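Local coordinates for Endonuclease/exonuclease/phosphatase domain-containing protein (Enterococcus faecalis, PDB 3L1W) that is of unknown function but belongs to the endonuclease/exonuclease/phosphatase family and may act as a 3'-5' RNA exonuclease, at residues A[123-128]-A[157-162]; A[81-86]-A[115-120]; A[63-68]-A[106-111]. One frame throughout, in Å; residues are numbered along the deposited sequence.

Contact 1: A[123-128]-A[157-162]; sequences NTPFLV and AQYPTL
L127 and T161 pair where strand 126-132 runs parallel to strand 161-164, the two strands of a beta-alpha-beta crossover whose connection carries helices 138-151 and 153-158. The backbone of L127 does the joining. Its N gives a hydrogen bond of 2.9 Å to P160 O, and its O accepts one of 2.8 Å from L162 N. Both are nearly straight, with 169° at the hydrogen, so L127 spans the two residues that flank its partner. T161 CA adds a CA-H...O contact to the same L127 O, at 3.3 Å.

The L127 and T161 side chains leave the sheet on one face and lie alongside each other, on the side where helix 153-158 touches L127 through K155 and I156. T161 OG1 rests 3.6 Å from L127 CB. It is turned back beside its own backbone N (chi1 -63°), and from there it donates to Y159 O, 2.9 Å away, approaching from above the carbonyl plane. K220 NZ is a second donor to that carbonyl, just where the chain has left the helix.

V128 and L162 point to the other face, the interior between the two sheets of the DNase I-like sandwich. L162 CD1 lies 4.0 Å from F126 CE2 and also touches V128 CG2. L38 of the facing sheet packs on both F126 and V128, while W222 meets the F126 ring edge-to-face. At the start of the pairing, P125 CG comes within 3.8 Å of Y159 CE1, and Q158 CG sits over the centre of one face of that tyrosine ring.

Contact 2: A[81-86]-A[115-120]; sequences QKVQAI and GLFKET. With SO4 (sulfate ion), chain G.
Q84 and T120 meet at the end of an antiparallel strand pair, and the glutamine is worth following outward. Its CB is 4.2 Å from K118 O. A bend at chi2 (79°) folds the chain over toward T120, bringing CD near the threonine hydroxyl. OE1 passes 3.3 Å from K118 O, an approach of two acceptors and no bond. At the tip, NE2 donates to T120 OG1 at 2.9 Å, with the oxygen practically in the amide plane; NE2 also donates to E80 O, its stronger partner, so the amide is held from two places. T120 OG1 joins this amide to Q81 O, accepting from Q84 NE2 while donating to Q81 O (2.8 Å) from well above the carbonyl plane.

Behind this end, Q84 and K118 form the hydrogen-bonded pair: Q84 N reaches K118 O, and K118 N returns to Q84 O. Two residues on, I86 N bonds to L116 O at 2.8 Å. The I86 side chain follows, its CD1 touching L116 CD2 and K118 CE, the I86 and K118 side chains crossing at about a right angle.

On the face opposite Q84 and K118 lie V83, A85 and F117. A85 CB is 3.7 Å from F117 CE2, and Y78 meets the phenylalanine ring edge-to-face. Away from the strands, K82 stretches out to a sulfate, probably from the crystallisation liquor, NZ to O1 3.0 Å, which S37 OG and K2 N also bind. This is the edge of the six-stranded sheet: outermost strand 83-92 laid antiparallel against 111-119, the pair turning V83, A85 and F117 into the sandwich of the DNase I-like fold.

Contact 3: A[63-68]-A[106-111]; sequences AEREGD and AGCPRI
R65 and R110 point the same way, side by side, where the end of strand 59-64 meets the loop leading into strand 111-119. The two strands belong to different sheets of the DNase I-like sandwich, so this contact bridges the two sheets near one end. The guanidinium planes stand 77° apart: R65 NH2 lies 3.8 Å above the centre of the R110 group, while R110 NH1 sits at the edge of the R65 group, in its plane. C108 SG covers one face of the R65 guanidinium, 3.6 Å from NH2. R65 was modelled in two conformers, so this arrangement of its tip holds for one of them and is less certain.

The like charges probably tolerate each other because R110 NE forms a salt bridge with D134; R65 NH1 has a long, weak ion pair with E72. The R65 chain runs extended from CG to NE across the P109 carbonyl, its CD 3.2 Å from P109 O. That oxygen is buried here and has no polar partner in the model.

Nearer the strand the contact turns apolar. I111 sends CG2 against R65 CA (3.8 Å) and CD1 against A63, where the methyl lies 3.9 Å from A63 CB. W92 packs on both P109 and I111, and its NE1 donates to R65 O, the same oxygen that P109 CB touches at 3.5 Å.

Contacts 1 and 2 are neighbouring strand pairs of one sheet. Strands 111-119 and 126-132 lie next to each other in it, and F126 N to F117 O (2.8 Å) and V128 N to G115 O join the two contacts directly. Contact 1 is the more buried, a parallel pairing well inside the sheet; contact 2 lies at the sheet's edge, adding side-chain hydrogen bonds and a sulfate to its regular strand bonds. Contact 3 lies elsewhere, its centre about 25 Å from that of contact 1 and about 26 Å from that of contact 2. It joins the other sheet to the loop entering strand 111-119, with side-chain packing and close-set arginines in place of backbone pairing.

Contact 1: A[123-128]-A[157-162]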
loop_
_atom_site.group_PDB
_atom_site.type_symbol
_atom_site.label_atom_id
_atom_site.label_comp_id
_atom_site.label_asym_id
_atom_site.label_seq_id
_atom_site.Cartn_x
_atom_site.Cartn_y
_atom_site.Cartn_z
ATOM N N ASN A 123 -25.864 8.305 8.330
ATOM C CA ASN A 123 -26.876 8.024 9.347
ATOM C C ASN A 123 -27.446 6.604 9.270
ATOM O O ASN A 123 -27.968 6.078 10.254
ATOM C CB ASN A 123 -28.006 9.059 9.296
ATOM C CG ASN A 123 -28.847 8.949 8.037
ATOM O OD1 ASN A 123 -30.039 8.639 8.098
ATOM N ND2 ASN A 123 -28.230 9.201 6.887
ATOM N N THR A 124 -27.334 5.985 8.099
ATOM C CA THR A 124 -27.876 4.647 7.884
ATOM C C THR A 124 -26.825 3.567 8.122
ATOM O O THR A 124 -25.685 3.696 7.682
ATOM C CB THR A 124 -28.414 4.504 6.460
ATOM O OG1 THR A 124 -27.392 4.889 5.532
ATOM C CG2 THR A 124 -29.634 5.396 6.265
ATOM N N PRO A 125 -27.218 2.491 8.814
ATOM C CA PRO A 125 -26.326 1.383 9.163
ATOM C C PRO A 125 -25.996 0.521 7.954
ATOM O O PRO A 125 -26.706 0.551 6.944
ATOM C CB PRO A 125 -27.166 0.553 10.145
ATOM C CG PRO A 125 -28.328 1.404 10.519
ATOM C CD PRO A 125 -28.573 2.291 9.349
ATOM N N PHE A 126 -24.915 -0.241 8.062
ATOM C CA PHE A 126 -24.618 -1.285 7.088
ATOM C C PHE A 126 -24.175 -2.557 7.802
ATOM O O PHE A 126 -23.696 -2.513 8.943
ATOM C CB PHE A 126 -23.563 -0.833 6.076
ATOM C CG PHE A 126 -22.217 -0.537 6.681
ATOM C CD1 PHE A 126 -21.956 0.703 7.249
ATOM C CD2 PHE A 126 -21.210 -1.490 6.672
ATOM C CE1 PHE A 126 -20.713 0.984 7.801
ATOM C CE2 PHE A 126 -19.962 -1.222 7.218
ATOM C CZ PHE A 126 -19.713 0.022 7.791
ATOM N N LEU A 127 -24.344 -3.686 7.123
ATOM C CA LEU A 127 -24.020 -4.988 7.691
ATOM C C LEU A 127 -22.689 -5.515 7.164
ATOM O O LEU A 127 -22.431 -5.470 5.956
ATOM C CB LEU A 127 -25.138 -5.984 7.356
ATOM C CG LEU A 127 -24.942 -7.427 7.806
ATOM C CD1 LEU A 127 -24.886 -7.521 9.320
ATOM C CD2 LEU A 127 -26.076 -8.293 7.261
ATOM N N VAL A 128 -21.842 -6.002 8.074
ATOM C CA VAL A 128 -20.606 -6.700 7.685
ATOM C C VAL A 128 -20.691 -8.160 8.131
ATOM O O VAL A 128 -21.007 -8.436 9.288
ATOM C CB VAL A 128 -19.380 -6.059 8.333
ATOM C CG1 VAL A 128 -18.113 -6.868 8.007
ATOM C CG2 VAL A 128 -19.227 -4.609 7.880
ATOM N N ALA A 157 -31.499 -8.189 3.728
ATOM C CA ALA A 157 -32.539 -7.549 2.939
ATOM C C ALA A 157 -32.688 -6.076 3.306
ATOM O O ALA A 157 -33.008 -5.244 2.458
ATOM C CB ALA A 157 -33.862 -8.284 3.133
ATOM N N GLN A 158 -32.444 -5.763 4.572
ATOM C CA GLN A 158 -32.708 -4.435 5.113
ATOM C C GLN A 158 -31.555 -3.448 4.902
ATOM O O GLN A 158 -31.782 -2.251 4.710
ATOM C CB GLN A 158 -33.032 -4.554 6.609
ATOM C CG GLN A 158 -33.446 -3.251 7.280
ATOM C CD GLN A 158 -33.906 -3.470 8.715
ATOM O OE1 GLN A 158 -34.196 -2.516 9.445
ATOM N NE2 GLN A 158 -33.973 -4.735 9.125
ATOM N N TYR A 159 -30.319 -3.942 4.938
ATOM C CA TYR A 159 -29.155 -3.058 4.908
ATOM C C TYR A 159 -28.195 -3.313 3.743
ATOM O O TYR A 159 -28.063 -4.443 3.270
ATOM C CB TYR A 159 -28.332 -3.199 6.203
ATOM C CG TYR A 159 -29.109 -3.021 7.486
ATOM C CD1 TYR A 159 -29.521 -1.764 7.902
ATOM C CD2 TYR A 159 -29.406 -4.109 8.295
ATOM C CE1 TYR A 159 -30.230 -1.599 9.081
ATOM C CE2 TYR A 159 -30.115 -3.955 9.475
ATOM C CZ TYR A 159 -30.517 -2.695 9.862
ATOM O OH TYR A 159 -31.215 -2.530 11.035
ATOM N N PRO A 160 -27.479 -2.263 3.312
ATOM C CA PRO A 160 -26.336 -2.492 2.427
ATOM C C PRO A 160 -25.400 -3.441 3.156
ATOM O O PRO A 160 -25.193 -3.264 4.357
ATOM C CB PRO A 160 -25.681 -1.112 2.327
ATOM C CG PRO A 160 -26.751 -0.147 2.709
ATOM C CD PRO A 160 -27.594 -0.854 3.723
ATOM N N THR A 161 -24.853 -4.429 2.456
ATOM C CA THR A 161 -24.133 -5.505 3.132
ATOM C C THR A 161 -22.796 -5.785 2.467
ATOM O O THR A 161 -22.699 -5.767 1.231
ATOM C CB THR A 161 -24.975 -6.802 3.152
ATOM O OG1 THR A 161 -26.170 -6.582 3.915
ATOM C CG2 THR A 161 -24.188 -7.942 3.788
ATOM N N LEU A 162 -21.771 -6.014 3.295
ATOM C CA LEU A 162 -20.437 -6.413 2.845
ATOM C C LEU A 162 -20.216 -7.843 3.329
ATOM O O LEU A 162 -20.151 -8.100 4.537
ATOM C CB LEU A 162 -19.352 -5.498 3.433
ATOM C CG LEU A 162 -19.497 -4.007 3.119
ATOM C CD1 LEU A 162 -18.575 -3.159 4.003
ATOM C CD2 LEU A 162 -19.235 -3.749 1.645
#

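Contact 2: A[81-86]-A[115-120]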
loop_
_atom_site.group_PDB
_atom_site.type_symbol
_atom_site.label_atom_id
_atom_site.label_comp_id
_atom_site.label_asym_id
_atom_site.label_seq_id
_atom_site.Cartn_x
_atom_site.Cartn_y
_atom_site.Cartn_z
ATOM N N GLN A 81 -13.282 5.890 15.157
ATOM C CA GLN A 81 -13.378 7.249 14.635
ATOM C C GLN A 81 -13.969 7.255 13.229
ATOM O O GLN A 81 -14.363 8.304 12.725
ATOM C CB GLN A 81 -12.004 7.915 14.588
ATOM C CG GLN A 81 -11.393 8.224 15.935
ATOM C CD GLN A 81 -10.207 9.170 15.803
ATOM O OE1 GLN A 81 -9.063 8.737 15.661
ATOM N NE2 GLN A 81 -10.483 10.473 15.828
ATOM N N LYS A 82 -14.002 6.087 12.593
ATOM C CA LYS A 82 -14.480 5.964 11.216
ATOM C C LYS A 82 -15.821 5.237 11.129
ATOM O O LYS A 82 -16.695 5.611 10.338
ATOM C CB LYS A 82 -13.439 5.232 10.361
ATOM C CG LYS A 82 -12.115 5.992 10.234
ATOM C CD LYS A 82 -11.129 5.250 9.359
ATOM C CE LYS A 82 -9.827 6.045 9.180
ATOM N NZ LYS A 82 -8.790 5.237 8.466
ATOM N N VAL A 83 -15.977 4.177 11.917
ATOM C CA VAL A 83 -17.249 3.453 11.963
ATOM C C VAL A 83 -17.555 3.043 13.384
ATOM O O VAL A 83 -16.650 2.754 14.163
ATOM C CB VAL A 83 -17.243 2.181 11.092
ATOM C CG1 VAL A 83 -17.059 2.532 9.612
ATOM C CG2 VAL A 83 -16.163 1.210 11.559
ATOM N N GLN A 84 -18.835 3.008 13.725
ATOM C CA GLN A 84 -19.227 2.574 15.054
ATOM C C GLN A 84 -20.043 1.297 14.955
ATOM O O GLN A 84 -20.879 1.159 14.063
ATOM C CB GLN A 84 -20.027 3.668 15.767
ATOM C CG GLN A 84 -19.222 4.937 16.032
ATOM C CD GLN A 84 -19.092 5.824 14.802
ATOM O OE1 GLN A 84 -20.082 6.123 14.131
ATOM N NE2 GLN A 84 -17.869 6.259 14.508
ATOM N N ALA A 85 -19.790 0.359 15.860
ATOM C CA ALA A 85 -20.565 -0.869 15.888
ATOM C C ALA A 85 -21.810 -0.624 16.714
ATOM O O ALA A 85 -21.718 -0.209 17.875
ATOM C CB ALA A 85 -19.759 -2.008 16.480
ATOM N N ILE A 86 -22.976 -0.867 16.124
ATOM C CA ILE A 86 -24.227 -0.713 16.866
ATOM C C ILE A 86 -24.908 -2.030 17.229
ATOM O O ILE A 86 -25.821 -2.051 18.057
ATOM C CB ILE A 86 -25.215 0.236 16.156
ATOM C CG1 ILE A 86 -25.534 -0.255 14.747
ATOM C CG2 ILE A 86 -24.631 1.646 16.097
ATOM C CD1 ILE A 86 -26.640 0.550 14.070
ATOM N N GLY A 115 -21.388 -7.803 12.136
ATOM C CA GLY A 115 -21.573 -6.551 12.848
ATOM C C GLY A 115 -22.426 -5.597 12.043
ATOM O O GLY A 115 -22.338 -5.551 10.808
ATOM N N LEU A 116 -23.276 -4.852 12.742
ATOM C CA LEU A 116 -24.018 -3.762 12.133
ATOM C C LEU A 116 -23.280 -2.492 12.518
ATOM O O LEU A 116 -23.065 -2.226 13.705
ATOM C CB LEU A 116 -25.459 -3.736 12.647
ATOM C CG LEU A 116 -26.415 -2.807 11.894
ATOM C CD1 LEU A 116 -26.633 -3.307 10.463
ATOM C CD2 LEU A 116 -27.741 -2.686 12.637
ATOM N N PHE A 117 -22.866 -1.731 11.510
ATOM C CA PHE A 117 -22.000 -0.577 11.707
ATOM C C PHE A 117 -22.645 0.682 11.151
ATOM O O PHE A 117 -23.579 0.616 10.349
ATOM C CB PHE A 117 -20.657 -0.792 10.998
ATOM C CG PHE A 117 -19.780 -1.833 11.647
ATOM C CD1 PHE A 117 -19.856 -3.164 11.264
ATOM C CD2 PHE A 117 -18.882 -1.474 12.644
ATOM C CE1 PHE A 117 -19.049 -4.123 11.865
ATOM C CE2 PHE A 117 -18.069 -2.426 13.247
ATOM C CZ PHE A 117 -18.148 -3.744 12.857
ATOM N N LYS A 118 -22.151 1.832 11.589
ATOM C CA LYS A 118 -22.491 3.086 10.933
ATOM C C LYS A 118 -21.237 3.894 10.721
ATOM O O LYS A 118 -20.423 4.021 11.633
ATOM C CB LYS A 118 -23.450 3.916 11.785
ATOM C CG LYS A 118 -24.893 3.483 11.740
ATOM C CD LYS A 118 -25.745 4.530 12.437
ATOM C CE LYS A 118 -27.144 4.021 12.690
ATOM N NZ LYS A 118 -27.868 4.956 13.573
ATOM N N GLU A 119 -21.081 4.460 9.528
ATOM C CA GLU A 119 -19.997 5.401 9.296
ATOM C C GLU A 119 -20.245 6.678 10.085
ATOM O O GLU A 119 -21.382 7.120 10.214
ATOM C CB GLU A 119 -19.884 5.739 7.809
ATOM C CG GLU A 119 -19.396 4.594 6.956
ATOM C CD GLU A 119 -19.030 5.045 5.552
ATOM O OE1 GLU A 119 -17.964 5.677 5.394
ATOM O OE2 GLU A 119 -19.806 4.763 4.616
ATOM N N THR A 120 -19.177 7.276 10.602
ATOM C CA THR A 120 -19.293 8.496 11.394
ATOM C C THR A 120 -20.153 9.568 10.713
ATOM O O THR A 120 -20.997 10.208 11.351
ATOM C CB THR A 120 -17.902 9.066 11.705
ATOM O OG1 THR A 120 -17.137 8.075 12.396
ATOM C CG2 THR A 120 -18.015 10.310 12.573
HETATM S S SO4 G . -10.811 5.024 5.197
HETATM O O1 SO4 G . -9.626 4.325 5.700
HETATM O O2 SO4 G . -11.039 6.194 6.039
HETATM O O3 SO4 G . -10.583 5.446 3.820
HETATM O O4 SO4 G . -11.977 4.146 5.272
#

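Contact 3: A[63-68]-A[106-111]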
loop_
_atom_site.group_PDB
_atom_site.type_symbol
_atom_site.label_atom_id
_atom_site.label_comp_id
_atom_site.label_asym_id
_atom_site.label_seq_id
_atom_site.Cartn_x
_atom_site.Cartn_y
_atom_site.Cartn_z
ATOM N N ALA A 63 -15.000 -13.768 17.999
ATOM C CA ALA A 63 -15.782 -14.916 18.451
ATOM C C ALA A 63 -15.036 -16.145 17.978
ATOM O O ALA A 63 -14.242 -16.064 17.042
ATOM C CB ALA A 63 -17.181 -14.878 17.861
ATOM N N GLU A 64 -15.246 -17.280 18.628
ATOM C CA GLU A 64 -14.512 -18.474 18.218
ATOM C C GLU A 64 -15.430 -19.681 18.084
ATOM O O GLU A 64 -16.552 -19.670 18.584
ATOM C CB GLU A 64 -13.294 -18.728 19.112
ATOM C CG GLU A 64 -13.598 -18.773 20.590
ATOM C CD GLU A 64 -14.346 -20.024 20.977
ATOM O OE1 GLU A 64 -13.857 -21.124 20.643
ATOM O OE2 GLU A 64 -15.415 -19.903 21.611
ATOM N N ARG A 65 -14.943 -20.712 17.403
ATOM C CA ARG A 65 -15.832 -21.752 16.910
ATOM C C ARG A 65 -16.108 -22.879 17.903
ATOM O O ARG A 65 -17.045 -23.653 17.712
ATOM C CB ARG A 65 -15.322 -22.302 15.571
ATOM C CG ARG A 65 -14.058 -23.129 15.672
ATOM C CD ARG A 65 -13.456 -23.399 14.296
ATOM N NE ARG A 65 -12.417 -24.420 14.377
ATOM C CZ ARG A 65 -11.711 -24.865 13.345
ATOM N NH1 ARG A 65 -10.793 -25.802 13.531
ATOM N NH2 ARG A 65 -11.919 -24.375 12.132
ATOM N N GLU A 66 -15.325 -22.963 18.975
ATOM C CA GLU A 66 -15.550 -24.036 19.949
ATOM C C GLU A 66 -16.614 -23.680 20.975
ATOM O O GLU A 66 -17.292 -24.558 21.500
ATOM C CB GLU A 66 -14.248 -24.454 20.640
ATOM C CG GLU A 66 -13.205 -25.032 19.689
ATOM C CD GLU A 66 -13.699 -26.268 18.949
ATOM O OE1 GLU A 66 -14.495 -27.034 19.532
ATOM O OE2 GLU A 66 -13.286 -26.476 17.787
ATOM N N GLY A 67 -16.765 -22.391 21.257
ATOM C CA GLY A 67 -17.745 -21.942 22.230
ATOM C C GLY A 67 -17.150 -21.740 23.611
ATOM O O GLY A 67 -17.648 -20.930 24.395
ATOM N N ASP A 68 -16.081 -22.477 23.909
ATOM C CA ASP A 68 -15.393 -22.360 25.195
ATOM C C ASP A 68 -14.367 -21.224 25.193
ATOM O O ASP A 68 -13.527 -21.133 26.090
ATOM C CB ASP A 68 -14.722 -23.686 25.575
ATOM C CG ASP A 68 -13.704 -24.145 24.543
ATOM O OD1 ASP A 68 -13.323 -23.332 23.674
ATOM O OD2 ASP A 68 -13.281 -25.320 24.598
ATOM N N ALA A 106 -19.901 -30.898 7.036
ATOM C CA ALA A 106 -18.664 -30.184 7.353
ATOM C C ALA A 106 -17.735 -31.009 8.225
ATOM O O ALA A 106 -18.166 -31.949 8.884
ATOM C CB ALA A 106 -18.968 -28.843 8.029
ATOM N N GLY A 107 -16.459 -30.637 8.235
ATOM C CA GLY A 107 -15.463 -31.373 8.995
ATOM C C GLY A 107 -15.181 -30.825 10.384
ATOM O O GLY A 107 -14.434 -31.420 11.157
ATOM N N CYS A 108 -15.774 -29.683 10.709
ATOM C CA CYS A 108 -15.513 -29.043 11.991
ATOM C C CYS A 108 -16.524 -27.929 12.228
ATOM O O CYS A 108 -17.186 -27.488 11.291
ATOM C CB CYS A 108 -14.094 -28.466 12.011
ATOM S SG CYS A 108 -13.830 -27.094 10.848
ATOM N N PRO A 109 -16.649 -27.474 13.482
ATOM C CA PRO A 109 -17.519 -26.322 13.724
ATOM C C PRO A 109 -17.001 -25.124 12.943
ATOM O O PRO A 109 -15.783 -24.940 12.824
ATOM C CB PRO A 109 -17.383 -26.085 15.235
ATOM C CG PRO A 109 -16.857 -27.371 15.786
ATOM C CD PRO A 109 -15.984 -27.931 14.711
ATOM N N ARG A 110 -17.918 -24.351 12.370
ATOM C CA ARG A 110 -17.571 -23.123 11.676
ATOM C C ARG A 110 -18.540 -22.069 12.151
ATOM O O ARG A 110 -19.708 -22.369 12.418
ATOM C CB ARG A 110 -17.716 -23.276 10.160
ATOM C CG ARG A 110 -16.746 -24.248 9.536
ATOM C CD ARG A 110 -15.423 -23.590 9.244
ATOM N NE ARG A 110 -14.446 -24.575 8.795
ATOM C CZ ARG A 110 -13.187 -24.289 8.498
ATOM N NH1 ARG A 110 -12.757 -23.037 8.585
ATOM N NH2 ARG A 110 -12.362 -25.250 8.103
ATOM N N ILE A 111 -18.067 -20.839 12.264
ATOM C CA ILE A 111 -18.962 -19.765 12.645
ATOM C C ILE A 111 -18.946 -18.658 11.611
ATOM O O ILE A 111 -18.038 -18.562 10.781
ATOM C CB ILE A 111 -18.598 -19.161 14.014
ATOM C CG1 ILE A 111 -17.179 -18.593 13.992
ATOM C CG2 ILE A 111 -18.761 -20.209 15.126
ATOM C CD1 ILE A 111 -16.927 -17.569 15.093
#